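Local coordinates for immunoreactive 84kD antigen PG93 (PDB 5M11), which acts at the bacterial surface as an essential component of the type-IX secretion system of Porphyromonas gingivalis, and binds zinc and calcium ions, at residues D152-D157 / T197-V202; V202-C207 / A219-E224. All coordinates share one frame; numbering follows the deposited sequence.

Contact 1 of 2, residues D152-D157 / T197-V202; sequences DVAKLD and TGLGIV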
ATOM      1  N   ASP A 152     -29.487   3.263  -8.115  1.00 35.84           N
ATOM      2  CA  ASP A 152     -29.116   3.990  -9.336  1.00 34.71           C
ATOM      3  C   ASP A 152     -29.819   5.351  -9.441  1.00 37.16           C
ATOM      4  O   ASP A 152     -30.772   5.603  -8.702  1.00 38.90           O
ATOM      5  CB  ASP A 152     -29.451   3.145 -10.589  1.00 38.03           C
ATOM      6  CG  ASP A 152     -28.455   3.292 -11.732  1.00 57.67           C
ATOM      7  OD1 ASP A 152     -27.904   4.405 -11.912  1.00 62.50           O
ATOM      8  OD2 ASP A 152     -28.257   2.316 -12.469  1.00 61.66           O
ATOM      9  N   VAL A 153     -29.352   6.218 -10.353  1.00 29.90           N
ATOM     10  CA  VAL A 153     -29.946   7.524 -10.549  1.00 29.81           C
ATOM     11  C   VAL A 153     -29.952   7.880 -12.068  1.00 36.47           C
ATOM     12  O   VAL A 153     -29.097   7.415 -12.845  1.00 36.85           O
ATOM     13  CB  VAL A 153     -29.287   8.635  -9.650  1.00 33.19           C
ATOM     14  CG1 VAL A 153     -27.815   8.900  -9.988  1.00 32.69           C
ATOM     15  CG2 VAL A 153     -30.107   9.933  -9.636  1.00 32.33           C
ATOM     16  N   ALA A 154     -30.970   8.663 -12.474  1.00 31.45           N
ATOM     17  CA  ALA A 154     -31.137   9.126 -13.831  1.00 30.57           C
ATOM     18  C   ALA A 154     -31.830  10.510 -13.840  1.00 39.85           C
ATOM     19  O   ALA A 154     -32.741  10.772 -13.060  1.00 39.76           O
ATOM     20  CB  ALA A 154     -31.922   8.117 -14.646  1.00 30.11           C
ATOM     21  N   LYS A 155     -31.362  11.398 -14.707  1.00 38.82           N
ATOM     22  CA  LYS A 155     -31.915  12.720 -14.815  1.00 40.12           C
ATOM     23  C   LYS A 155     -32.749  12.770 -16.083  1.00 49.85           C
ATOM     24  O   LYS A 155     -32.330  12.272 -17.130  1.00 50.90           O
ATOM     25  CB  LYS A 155     -30.762  13.750 -14.797  1.00 41.96           C
ATOM     26  CG  LYS A 155     -31.145  15.211 -14.857  1.00 50.32           C
ATOM     27  CD  LYS A 155     -31.738  15.772 -13.580  1.00 60.42           C
ATOM     28  CE  LYS A 155     -31.855  17.280 -13.674  1.00 81.36           C
ATOM     29  NZ  LYS A 155     -32.872  17.712 -14.673  1.00 94.98           N
ATOM     30  N   LEU A 156     -33.923  13.370 -15.983  1.00 50.01           N
ATOM     31  CA  LEU A 156     -34.859  13.512 -17.084  1.00 52.56           C
ATOM     32  C   LEU A 156     -35.147  14.998 -17.439  1.00 60.39           C
ATOM     33  O   LEU A 156     -34.565  15.940 -16.894  1.00 58.13           O
ATOM     34  CB  LEU A 156     -36.179  12.811 -16.696  1.00 53.26           C
ATOM     35  CG  LEU A 156     -36.169  11.303 -16.606  1.00 59.05           C
ATOM     36  CD1 LEU A 156     -37.198  10.832 -15.620  1.00 60.14           C
ATOM     37  CD2 LEU A 156     -36.500  10.691 -17.934  1.00 65.20           C
ATOM     38  N   ASP A 157     -36.085  15.173 -18.363  1.00 62.42           N
ATOM     39  CA  ASP A 157     -36.638  16.439 -18.804  1.00 65.32           C
ATOM     40  C   ASP A 157     -37.333  17.166 -17.655  1.00 68.61           C
ATOM     41  O   ASP A 157     -37.806  16.528 -16.715  1.00 66.21           O
ATOM     42  CB  ASP A 157     -37.681  16.159 -19.909  1.00 69.57           C
ATOM     43  CG  ASP A 157     -37.102  15.869 -21.276  1.00 85.65           C
ATOM     44  OD1 ASP A 157     -36.045  16.465 -21.609  1.00 87.40           O
ATOM     45  OD2 ASP A 157     -37.756  15.114 -22.054  1.00 90.64           O
ATOM     46  N   THR A 197     -31.005  -3.874 -11.678  1.00 45.57           N
ATOM     47  CA  THR A 197     -29.653  -3.660 -11.161  1.00 44.53           C
ATOM     48  C   THR A 197     -29.073  -2.337 -11.650  1.00 47.06           C
ATOM     49  O   THR A 197     -28.112  -1.813 -11.065  1.00 46.71           O
ATOM     50  CB  THR A 197     -28.724  -4.791 -11.565  1.00 48.60           C
ATOM     51  OG1 THR A 197     -28.560  -4.759 -12.969  1.00 57.39           O
ATOM     52  CG2 THR A 197     -29.190  -6.135 -11.105  1.00 41.21           C
ATOM     53  N   GLY A 198     -29.638  -1.823 -12.736  1.00 42.07           N
ATOM     54  CA  GLY A 198     -29.196  -0.561 -13.298  1.00 39.31           C
ATOM     55  C   GLY A 198     -30.174   0.085 -14.237  1.00 40.91           C
ATOM     56  O   GLY A 198     -31.003  -0.591 -14.824  1.00 41.00           O
ATOM     57  N   LEU A 199     -30.058   1.396 -14.409  1.00 37.87           N
ATOM     58  CA  LEU A 199     -30.882   2.148 -15.347  1.00 38.05           C
ATOM     59  C   LEU A 199     -30.091   3.341 -15.924  1.00 41.80           C
ATOM     60  O   LEU A 199     -29.188   3.858 -15.269  1.00 42.65           O
ATOM     61  CB  LEU A 199     -32.262   2.591 -14.779  1.00 37.44           C
ATOM     62  CG  LEU A 199     -32.334   3.299 -13.447  1.00 41.07           C
ATOM     63  CD1 LEU A 199     -32.069   4.736 -13.590  1.00 39.89           C
ATOM     64  CD2 LEU A 199     -33.712   3.164 -12.857  1.00 44.29           C
ATOM     65  N   GLY A 200     -30.442   3.742 -17.142  1.00 34.63           N
ATOM     66  CA  GLY A 200     -29.813   4.854 -17.814  1.00 32.99           C
ATOM     67  C   GLY A 200     -30.683   5.330 -18.940  1.00 38.68           C
ATOM     68  O   GLY A 200     -31.477   4.554 -19.455  1.00 41.66           O
ATOM     69  N   ILE A 201     -30.545   6.606 -19.310  1.00 34.14           N
ATOM     70  CA  ILE A 201     -31.251   7.304 -20.381  1.00 32.96           C
ATOM     71  C   ILE A 201     -30.422   7.290 -21.647  1.00 37.80           C
ATOM     72  O   ILE A 201     -29.210   7.470 -21.604  1.00 38.06           O
ATOM     73  CB  ILE A 201     -31.568   8.742 -19.911  1.00 34.81           C
ATOM     74  CG1 ILE A 201     -32.991   8.824 -19.382  1.00 35.52           C
ATOM     75  CG2 ILE A 201     -31.351   9.770 -20.968  1.00 35.40           C
ATOM     76  CD1 ILE A 201     -33.072   9.017 -17.962  1.00 40.90           C
ATOM     77  N   VAL A 202     -31.079   7.077 -22.781  1.00 35.87           N
ATOM     78  CA  VAL A 202     -30.441   7.060 -24.093  1.00 36.63           C
ATOM     79  C   VAL A 202     -31.469   7.668 -25.021  1.00 42.94           C
ATOM     80  O   VAL A 202     -32.530   7.103 -25.224  1.00 42.81           O
ATOM     81  CB  VAL A 202     -29.899   5.651 -24.514  1.00 40.24           C
ATOM     82  CG1 VAL A 202     -30.940   4.541 -24.367  1.00 39.65           C
ATOM     83  CG2 VAL A 202     -29.291   5.657 -25.909  1.00 41.63           C
TER
HETATM   84  O   HOH W   1     -28.236   6.538 -15.296  1.00 37.05           O
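The carboxylate of Asp152 is the flat group of this contact, and Leu199 N reaches it from above its plane, 53° out of it. That N-H donates to Asp152 OD2 over 2.8 Å and is nearly straight. At the other oxygen, OD1 takes Val153 N on its anti lone pair and also pairs with Arg114, so both oxygens are occupied, which fixes the group's attitude. A short acidic side chain suits this place, spanning a gap that the backbones do not bridge directly: the axes of these short strand segments come within 6.5 Å of each other and run nearly parallel. One water continues the link, donating to Val153 O at 2.7 Å and to Leu199 O at 2.8 Å. Beyond it the contact turns apolar. Leu199 carries CG between its backbone N and carbonyl carbon (chi1 50°), which lets CD1 lie 3.5 Å from Ala154 CB. Ile201 CD1 sits 3.6 Å from Ala154 CB and 3.8 Å from Leu156 CD2. The small alanine leaves room for both branched neighbours. First strands of successive propeller blades are thus joined by side chains and water in place of sheet hydrogen bonding, with a buried carboxylate whose negative charge is probably balanced by Arg114.

Contact 2 of 2, residues V202-C207 / A219-E224; sequences VGEDIC and ANQSFE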
ATOM      1  N   VAL A 202     -31.079   7.077 -22.781  1.00 35.87           N
ATOM      2  CA  VAL A 202     -30.441   7.060 -24.093  1.00 36.63           C
ATOM      3  C   VAL A 202     -31.469   7.668 -25.021  1.00 42.94           C
ATOM      4  O   VAL A 202     -32.530   7.103 -25.224  1.00 42.81           O
ATOM      5  CB  VAL A 202     -29.899   5.651 -24.514  1.00 40.24           C
ATOM      6  CG1 VAL A 202     -30.940   4.541 -24.367  1.00 39.65           C
ATOM      7  CG2 VAL A 202     -29.291   5.657 -25.909  1.00 41.63           C
ATOM      8  N   GLY A 203     -31.192   8.883 -25.458  1.00 43.24           N
ATOM      9  CA  GLY A 203     -32.081   9.677 -26.300  1.00 44.99           C
ATOM     10  C   GLY A 203     -33.386   9.936 -25.584  1.00 49.06           C
ATOM     11  O   GLY A 203     -33.388  10.289 -24.393  1.00 45.84           O
ATOM     12  N   GLU A 204     -34.504   9.632 -26.283  1.00 48.42           N
ATOM     13  CA  GLU A 204     -35.854   9.774 -25.729  1.00 48.10           C
ATOM     14  C   GLU A 204     -36.326   8.483 -24.974  1.00 51.33           C
ATOM     15  O   GLU A 204     -37.521   8.322 -24.738  1.00 54.84           O
ATOM     16  CB  GLU A 204     -36.847  10.183 -26.824  1.00 51.05           C
ATOM     17  CG  GLU A 204     -36.497  11.509 -27.484  1.00 67.53           C
ATOM     18  CD  GLU A 204     -36.501  12.772 -26.638  1.00103.93           C
ATOM     19  OE1 GLU A 204     -37.295  12.854 -25.670  1.00108.90           O
ATOM     20  OE2 GLU A 204     -35.749  13.711 -26.990  1.00101.74           O
ATOM     21  N   ASP A 205     -35.400   7.598 -24.565  1.00 42.55           N
ATOM     22  CA  ASP A 205     -35.753   6.376 -23.849  1.00 40.08           C
ATOM     23  C   ASP A 205     -34.939   6.217 -22.567  1.00 41.54           C
ATOM     24  O   ASP A 205     -33.870   6.805 -22.418  1.00 40.06           O
ATOM     25  CB  ASP A 205     -35.558   5.117 -24.725  1.00 42.21           C
ATOM     26  CG  ASP A 205     -36.057   5.212 -26.143  1.00 54.30           C
ATOM     27  OD1 ASP A 205     -37.290   5.306 -26.335  1.00 55.31           O
ATOM     28  OD2 ASP A 205     -35.215   5.173 -27.070  1.00 63.43           O
ATOM     29  N   ILE A 206     -35.449   5.378 -21.670  1.00 38.55           N
ATOM     30  CA  ILE A 206     -34.855   4.983 -20.400  1.00 38.47           C
ATOM     31  C   ILE A 206     -34.721   3.457 -20.456  1.00 46.10           C
ATOM     32  O   ILE A 206     -35.701   2.784 -20.770  1.00 48.58           O
ATOM     33  CB  ILE A 206     -35.675   5.516 -19.164  1.00 41.10           C
ATOM     34  CG1 ILE A 206     -35.306   4.815 -17.856  1.00 41.13           C
ATOM     35  CG2 ILE A 206     -37.188   5.506 -19.347  1.00 42.00           C
ATOM     36  CD1 ILE A 206     -34.297   5.552 -17.047  1.00 51.48           C
ATOM     37  N   CYS A 207     -33.520   2.913 -20.227  1.00 44.23           N
ATOM     38  CA  CYS A 207     -33.322   1.455 -20.240  1.00 46.95           C
ATOM     39  C   CYS A 207     -33.110   0.915 -18.837  1.00 44.92           C
ATOM     40  O   CYS A 207     -32.378   1.522 -18.034  1.00 41.05           O
ATOM     41  CB  CYS A 207     -32.182   1.030 -21.159  1.00 50.29           C
ATOM     42  SG  CYS A 207     -32.454   1.418 -22.905  1.00 56.27           S
ATOM     43  N   ALA A 219     -40.092   4.625 -23.620  1.00 47.83           N
ATOM     44  CA  ALA A 219     -40.089   6.014 -24.076  1.00 47.98           C
ATOM     45  C   ALA A 219     -40.231   6.887 -22.836  1.00 55.27           C
ATOM     46  O   ALA A 219     -41.117   6.614 -22.012  1.00 55.73           O
ATOM     47  CB  ALA A 219     -41.242   6.245 -25.042  1.00 49.95           C
ATOM     48  N   ASN A 220     -39.332   7.879 -22.656  1.00 52.71           N
ATOM     49  CA  ASN A 220     -39.299   8.749 -21.474  1.00 52.84           C
ATOM     50  C   ASN A 220     -40.621   9.544 -21.283  1.00 58.83           C
ATOM     51  O   ASN A 220     -40.923   9.982 -20.178  1.00 58.92           O
ATOM     52  CB  ASN A 220     -38.077   9.688 -21.514  1.00 56.50           C
ATOM     53  CG  ASN A 220     -38.045  10.730 -22.613  1.00 93.04           C
ATOM     54  OD1 ASN A 220     -38.642  10.590 -23.683  1.00 92.52           O
ATOM     55  ND2 ASN A 220     -37.314  11.805 -22.374  1.00 89.42           N
ATOM     56  N   GLN A 221     -41.417   9.670 -22.331  1.00 56.89           N
ATOM     57  CA  GLN A 221     -42.695  10.370 -22.277  1.00 58.82           C
ATOM     58  C   GLN A 221     -43.869   9.429 -21.860  1.00 62.81           C
ATOM     59  O   GLN A 221     -44.992   9.897 -21.707  1.00 63.82           O
ATOM     60  CB  GLN A 221     -42.990  11.064 -23.630  1.00 62.75           C
ATOM     61  CG  GLN A 221     -42.617  10.281 -24.919  1.00 90.11           C
ATOM     62  CD  GLN A 221     -41.199  10.514 -25.451  1.00111.88           C
ATOM     63  OE1 GLN A 221     -40.491   9.569 -25.836  1.00104.10           O
ATOM     64  NE2 GLN A 221     -40.746  11.771 -25.504  1.00104.34           N
ATOM     65  N   SER A 222     -43.609   8.127 -21.655  1.00 58.99           N
ATOM     66  CA  SER A 222     -44.669   7.172 -21.302  1.00 60.02           C
ATOM     67  C   SER A 222     -44.246   6.174 -20.203  1.00 59.47           C
ATOM     68  O   SER A 222     -45.091   5.775 -19.409  1.00 59.65           O
ATOM     69  CB  SER A 222     -45.147   6.403 -22.536  1.00 66.50           C
ATOM     70  OG  SER A 222     -44.365   5.251 -22.837  1.00 78.45           O
ATOM     71  N   PHE A 223     -42.965   5.754 -20.180  1.00 51.60           N
ATOM     72  CA  PHE A 223     -42.437   4.785 -19.226  1.00 49.77           C
ATOM     73  C   PHE A 223     -43.173   3.397 -19.311  1.00 56.18           C
ATOM     74  O   PHE A 223     -43.239   2.684 -18.310  1.00 56.09           O
ATOM     75  CB  PHE A 223     -42.488   5.357 -17.803  1.00 50.72           C
ATOM     76  CG  PHE A 223     -41.296   6.189 -17.421  1.00 50.26           C
ATOM     77  CD1 PHE A 223     -41.087   7.441 -17.990  1.00 52.46           C
ATOM     78  CD2 PHE A 223     -40.400   5.746 -16.453  1.00 51.22           C
ATOM     79  CE1 PHE A 223     -39.968   8.200 -17.646  1.00 51.59           C
ATOM     80  CE2 PHE A 223     -39.287   6.512 -16.105  1.00 51.48           C
ATOM     81  CZ  PHE A 223     -39.076   7.726 -16.711  1.00 49.15           C
ATOM     82  N   GLU A 224     -43.726   3.028 -20.503  1.00 53.45           N
ATOM     83  CA  GLU A 224     -44.360   1.723 -20.753  1.00 53.71           C
ATOM     84  C   GLU A 224     -43.244   0.775 -21.192  1.00 55.57           C
ATOM     85  O   GLU A 224     -42.753   0.929 -22.314  1.00 57.33           O
ATOM     86  CB  GLU A 224     -45.464   1.824 -21.816  1.00 57.00           C
ATOM     87  CG  GLU A 224     -46.667   2.647 -21.395  1.00 71.73           C
ATOM     88  CD  GLU A 224     -47.496   3.270 -22.507  1.00100.01           C
ATOM     89  OE1 GLU A 224     -47.191   3.057 -23.704  1.00 94.84           O
ATOM     90  OE2 GLU A 224     -48.457   3.993 -22.165  1.00100.18           O
TER
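Ile206 holds CG1 anti to its backbone N (chi1 164°), which leaves CG2 between the N and the carbonyl carbon and directs this methyl over one face of the Phe223 ring. The result is a CH-pi contact, with Ile206 CG2 4.0 Å from the Phe223 ring centroid and 16° off the ring normal, shifted toward the rim beside CZ. Asn220 O lies in plane at the ring's edge. Leu156 and Leu162 of the preceding blade also pack on this ring, so a large aromatic group suits a loop that must reach its neighbour.

The backbone supplies the other tie. Asn220 N donates to Glu204 O over 2.8 Å in an almost straight bond, 176° at the hydrogen, and Ala219 CA approaches the same oxygen at 3.5 Å as a CA-H...O contact. Asp205 and Ala219 form an antiparallel non-hydrogen-bonded pair whose CA atoms are 4.4 Å apart and whose side chains diverge; the small Ala219 leaves its CA able to approach Glu204 O, while Asp205 OD1 makes a salt bridge to Arg259. The loop is folded back by Ala219 O, which accepts from Ser222 N at 2.9 Å and Phe223 N at 2.7 Å.

Gly203 is the second residue of the type II' turn from Val202 to Asp205, which leads into strand 205-210; glycine takes the positive phi there easily. A carbonyl oxygen and an aromatic face thus fasten an irregular loop to the turn and the start of that strand, while the exposed side chain of Glu204 has OE1 hydrogen-bonded to a glycerol, probably from the crystallisation liquor.

Both contacts involve the blade that begins with strand 196-202, in different ways. Contact 1 works between blades and is the more buried, relying on a carboxylate, a water and branched aliphatic side chains; contact 2 lies within one blade, farther from the centre of the chain, and relies on backbone hydrogen bonding and a ring face. Val202 is shared by the two ranges but touches neither partner segment, and Gly200 O of contact 1 probably accepts a hydrogen bond from Cys207 N of contact 2, as neighbouring strands of one sheet would. Leu156 is common to the apolar parts of both, which is consistent with apolar packing that continues between the blades.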